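Side-chain contacts in penicillin-binding protein activator LpoB (Salmonella enterica subsp. enterica serovar Typhimurium, PDB 4Q6V), which probably regulates peptidoglycan synthesis as an outer-membrane lipoprotein that activates penicillin-binding protein 1B, the chain here being its C-terminal domain: residues P77-S80 with S85-I88; Q116-L119 with E124-W127. One frame throughout, in Å; residues are numbered along the deposited sequence.

Contact 1 (P77-S80 with S85-I88); sequences PQDS and SKAI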
loop_
_atom_site.group_PDB
_atom_site.type_symbol
_atom_site.label_atom_id
_atom_site.label_comp_id
_atom_site.label_asym_id
_atom_site.label_seq_id
_atom_site.Cartn_x
_atom_site.Cartn_y
_atom_site.Cartn_z
ATOM N N PRO A 77 4.473 15.897 -9.467
ATOM C CA PRO A 77 3.990 16.013 -8.089
ATOM C C PRO A 77 2.814 15.084 -7.763
ATOM O O PRO A 77 2.671 14.701 -6.622
ATOM C CB PRO A 77 3.451 17.468 -8.075
ATOM C CG PRO A 77 4.294 18.181 -9.028
ATOM C CD PRO A 77 4.519 17.228 -10.138
ATOM N N GLN A 78 1.966 14.768 -8.743
ATOM C CA GLN A 78 0.800 13.914 -8.536
ATOM C C GLN A 78 1.081 12.461 -8.877
ATOM O O GLN A 78 0.221 11.607 -8.726
ATOM C CB GLN A 78 -0.394 14.404 -9.362
ATOM C CG GLN A 78 -1.709 14.163 -8.607
ATOM C CD GLN A 78 -1.812 15.010 -7.351
ATOM O OE1 GLN A 78 -1.376 16.173 -7.349
ATOM N NE2 GLN A 78 -2.384 14.442 -6.293
ATOM N N ASP A 79 2.301 12.171 -9.303
ATOM C CA ASP A 79 2.670 10.814 -9.692
ATOM C C ASP A 79 2.186 9.752 -8.709
ATOM O O ASP A 79 2.421 9.807 -7.508
ATOM C CB ASP A 79 4.181 10.688 -9.842
ATOM C CG ASP A 79 4.560 9.489 -10.654
ATOM O OD1 ASP A 79 5.085 9.736 -11.770
ATOM O OD2 ASP A 79 4.338 8.330 -10.199
ATOM N N SER A 80 1.526 8.725 -9.240
ATOM C CA SER A 80 0.812 7.776 -8.397
ATOM C C SER A 80 1.764 6.703 -7.887
ATOM O O SER A 80 1.344 5.903 -7.039
ATOM C CB SER A 80 -0.304 7.103 -9.190
ATOM O OG SER A 80 -1.498 7.820 -9.041
ATOM N N SER A 85 9.578 0.506 -10.586
ATOM C CA SER A 85 10.864 1.196 -10.579
ATOM C C SER A 85 10.736 2.569 -9.943
ATOM O O SER A 85 11.664 3.036 -9.308
ATOM C CB SER A 85 11.416 1.309 -12.014
ATOM O OG SER A 85 10.583 2.108 -12.847
ATOM N N LYS A 86 9.590 3.214 -10.110
ATOM C CA LYS A 86 9.333 4.487 -9.422
ATOM C C LYS A 86 9.151 4.269 -7.918
ATOM O O LYS A 86 9.617 5.041 -7.112
ATOM C CB LYS A 86 8.094 5.170 -9.983
ATOM C CG LYS A 86 8.304 5.830 -11.339
ATOM C CD LYS A 86 7.010 6.469 -11.819
ATOM C CE LYS A 86 7.091 6.864 -13.290
ATOM N NZ LYS A 86 5.866 7.611 -13.685
ATOM N N ALA A 87 8.492 3.186 -7.538
ATOM C CA ALA A 87 8.227 2.894 -6.133
ATOM C C ALA A 87 9.514 2.566 -5.393
ATOM O O ALA A 87 9.748 3.033 -4.285
ATOM C CB ALA A 87 7.202 1.786 -6.003
ATOM N N ILE A 88 10.391 1.813 -6.019
ATOM C CA ILE A 88 11.670 1.466 -5.424
ATOM C C ILE A 88 12.618 2.674 -5.392
ATOM O O ILE A 88 13.385 2.858 -4.421
ATOM C CB ILE A 88 12.360 0.316 -6.178
ATOM C CG1 ILE A 88 11.516 -0.932 -6.053
ATOM C CG2 ILE A 88 13.713 -0.005 -5.576
ATOM C CD1 ILE A 88 11.907 -2.038 -6.994
#

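Contact 2 (Q116-L119 with E124-W127); sequences QLML and EIIW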
loop_
_atom_site.group_PDB
_atom_site.type_symbol
_atom_site.label_atom_id
_atom_site.label_comp_id
_atom_site.label_asym_id
_atom_site.label_seq_id
_atom_site.Cartn_x
_atom_site.Cartn_y
_atom_site.Cartn_z
ATOM N N GLN A 116 0.005 -6.536 -2.335
ATOM C CA GLN A 116 1.294 -7.180 -2.461
ATOM C C GLN A 116 2.405 -6.411 -1.732
ATOM O O GLN A 116 2.465 -5.176 -1.789
ATOM C CB GLN A 116 1.622 -7.315 -3.922
ATOM C CG GLN A 116 0.396 -7.561 -4.794
ATOM C CD GLN A 116 0.714 -7.138 -6.176
ATOM O OE1 GLN A 116 1.526 -7.814 -6.833
ATOM N NE2 GLN A 116 0.107 -6.029 -6.615
ATOM N N LEU A 117 3.269 -7.146 -1.046
ATOM C CA LEU A 117 4.364 -6.538 -0.286
ATOM C C LEU A 117 5.715 -6.801 -0.906
ATOM O O LEU A 117 6.181 -7.976 -0.962
ATOM C CB LEU A 117 4.335 -7.037 1.155
ATOM C CG LEU A 117 5.329 -6.374 2.094
ATOM C CD1 LEU A 117 4.886 -4.961 2.409
ATOM C CD2 LEU A 117 5.457 -7.228 3.335
HETATM N N MSE A 118 6.388 -5.722 -1.307
HETATM C CA MSE A 118 7.668 -5.809 -2.003
HETATM C C MSE A 118 8.794 -5.490 -1.063
HETATM O O MSE A 118 8.842 -4.439 -0.422
HETATM C CB MSE A 118 7.650 -4.895 -3.242
HETATM C CG MSE A 118 8.999 -4.848 -3.889
HETATM SE SE MSE A 118 8.936 -3.975 -5.631
HETATM C CE MSE A 118 9.117 -2.146 -4.940
ATOM N N LEU A 119 9.759 -6.390 -0.958
ATOM C CA LEU A 119 11.063 -6.087 -0.317
ATOM C C LEU A 119 11.902 -5.144 -1.163
ATOM O O LEU A 119 12.239 -5.476 -2.306
ATOM C CB LEU A 119 11.835 -7.376 -0.056
ATOM C CG LEU A 119 13.073 -7.299 0.858
ATOM C CD1 LEU A 119 12.653 -7.063 2.315
ATOM C CD2 LEU A 119 13.898 -8.587 0.734
ATOM N N GLU A 124 11.739 -8.179 -4.695
ATOM C CA GLU A 124 10.910 -9.371 -4.708
ATOM C C GLU A 124 9.613 -9.238 -3.937
ATOM O O GLU A 124 9.599 -8.672 -2.830
ATOM C CB GLU A 124 11.673 -10.533 -4.103
ATOM C CG GLU A 124 10.820 -11.768 -3.810
ATOM C CD GLU A 124 11.642 -12.951 -3.326
ATOM O OE1 GLU A 124 12.819 -12.802 -2.958
ATOM O OE2 GLU A 124 11.116 -14.070 -3.373
ATOM N N ILE A 125 8.546 -9.808 -4.489
ATOM C CA ILE A 125 7.268 -9.881 -3.785
ATOM C C ILE A 125 7.285 -11.002 -2.782
ATOM O O ILE A 125 7.326 -12.173 -3.176
ATOM C CB ILE A 125 6.066 -10.004 -4.736
ATOM C CG1 ILE A 125 6.015 -8.838 -5.738
ATOM C CG2 ILE A 125 4.761 -10.087 -3.916
ATOM C CD1 ILE A 125 5.638 -7.499 -5.108
ATOM N N ILE A 126 7.250 -10.667 -1.489
ATOM C CA ILE A 126 7.426 -11.667 -0.449
ATOM C C ILE A 126 6.087 -12.098 0.113
ATOM O O ILE A 126 6.035 -13.138 0.773
ATOM C CB ILE A 126 8.392 -11.201 0.692
ATOM C CG1 ILE A 126 7.848 -9.954 1.402
ATOM C CG2 ILE A 126 9.802 -11.049 0.112
ATOM C CD1 ILE A 126 8.694 -9.361 2.495
ATOM N N TRP A 127 5.031 -11.313 -0.144
ATOM C CA TRP A 127 3.684 -11.660 0.349
ATOM C C TRP A 127 2.596 -11.122 -0.570
ATOM O O TRP A 127 2.702 -9.990 -1.072
ATOM C CB TRP A 127 3.458 -11.108 1.781
ATOM C CG TRP A 127 2.056 -11.365 2.247
ATOM C CD1 TRP A 127 1.588 -12.552 2.767
ATOM C CD2 TRP A 127 0.927 -10.488 2.198
ATOM N NE1 TRP A 127 0.250 -12.466 3.057
ATOM C CE2 TRP A 127 -0.188 -11.212 2.712
ATOM C CE3 TRP A 127 0.748 -9.153 1.831
ATOM C CZ2 TRP A 127 -1.447 -10.649 2.833
ATOM C CZ3 TRP A 127 -0.489 -8.601 1.914
ATOM C CH2 TRP A 127 -1.588 -9.352 2.413
#

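Contact 1 (P77-S80 with S85-I88)
Lys86 reaches from the first turn of helix 84-94 to the carboxylate of Asp79, and this pair carries the whole contact. The lysine side chain starts from CB with CG beside the backbone N and anti to the carbonyl carbon (chi1 -76°), then runs extended to its tip. CB points toward the loop; contact begins further out, at CD. Lys86 CD lies 3.6 Å from Asp79 OD2 and 3.8 Å from Asp79 OD1, so this methylene lies against both oxygens. Lys86 CE passes OD1 of Asp79 at 3.8 Å. The tip then settles on one oxygen: Lys86 NZ donates to Asp79 OD1 at 3.0 Å in a salt bridge that uses the syn lone pair, while NZ stays 3.9 Å from Asp79 OD2. The bridge spans the last part of the loop between helix 63-72 and helix 84-94, from Asp79 to the first turn of the second helix. OD2 has a different role, accepting the backbone N-H of Leu81 in an Asx turn that steadies the carboxylate. Lys70 of helix 63-72 holds the same loop by its backbone oxygens, NZ bonding the carbonyls of Pro77 and Asp79. With an ammonium group on one oxygen and an amide on the other, Asp79 would be expected to favour its charged form, although the pair lies at the protein surface, partly open to solvent.

Contact 2 (Q116-L119 with E124-W127)
Leu117 and Trp127 form the broad, buried side of this contact, their backbones paired through Leu117 N to Trp127 O at 2.9 Å. The carbonyl of Leu117 in turn accepts the N-H of Ile126, also at 2.9 Å, so one residue of strand 112-119 faces two of strand 125-132. Leu117 and Trp127 lie on one face, with Leu117 CB at the edge of the indole, near its plane, and the end of the Ile126 side chain comes round to join them: Ile126 CD1 lies 4.0 Å from Leu117 CD2. With CG1 between its backbone N and carbonyl carbon (chi1 61°), Ile126 brings CG1 to 3.5 Å from Leu117 O. Met14 of helix 3-15 packs on both Leu117 and Trp127. On the other face the contact is smaller: Ile125, partly exposed, rests CD1 3.8 Å from Met118 CB, while the bent selenomethionine tail leads away. At the turn end Leu119 N bonds Glu124 O at 3.0 Å, but Glu124 CB points away from the partner strand, and the residue is exposed. The doubled pairing opposite Leu117, with Ile126 near helical backbone angles (-99°/-16°), is that of a classic beta bulge in an antiparallel beta hairpin.

How the contacts relate
Contact 1 is a surface link between one acid and one lysine, whereas contact 2 is partly buried and combines backbone hydrogen bonds with apolar side chains. Each joins pieces close in sequence, with four residues between its segments, but the elements differ: contact 1 ties the end of the interhelical loop to helix 84-94. Contact 2 joins the last two strands of the mixed sheet, 125-132 being an outermost strand of the sheet within this chain. Their centres are about 17 Å apart. Ile88, which takes no part in the salt bridge, nevertheless lies against the end of Met118, its CD1 3.8 Å from Met118 SE, though the modelled approach of Ile88 CG1 to Met118 CE is too close to be trusted in detail.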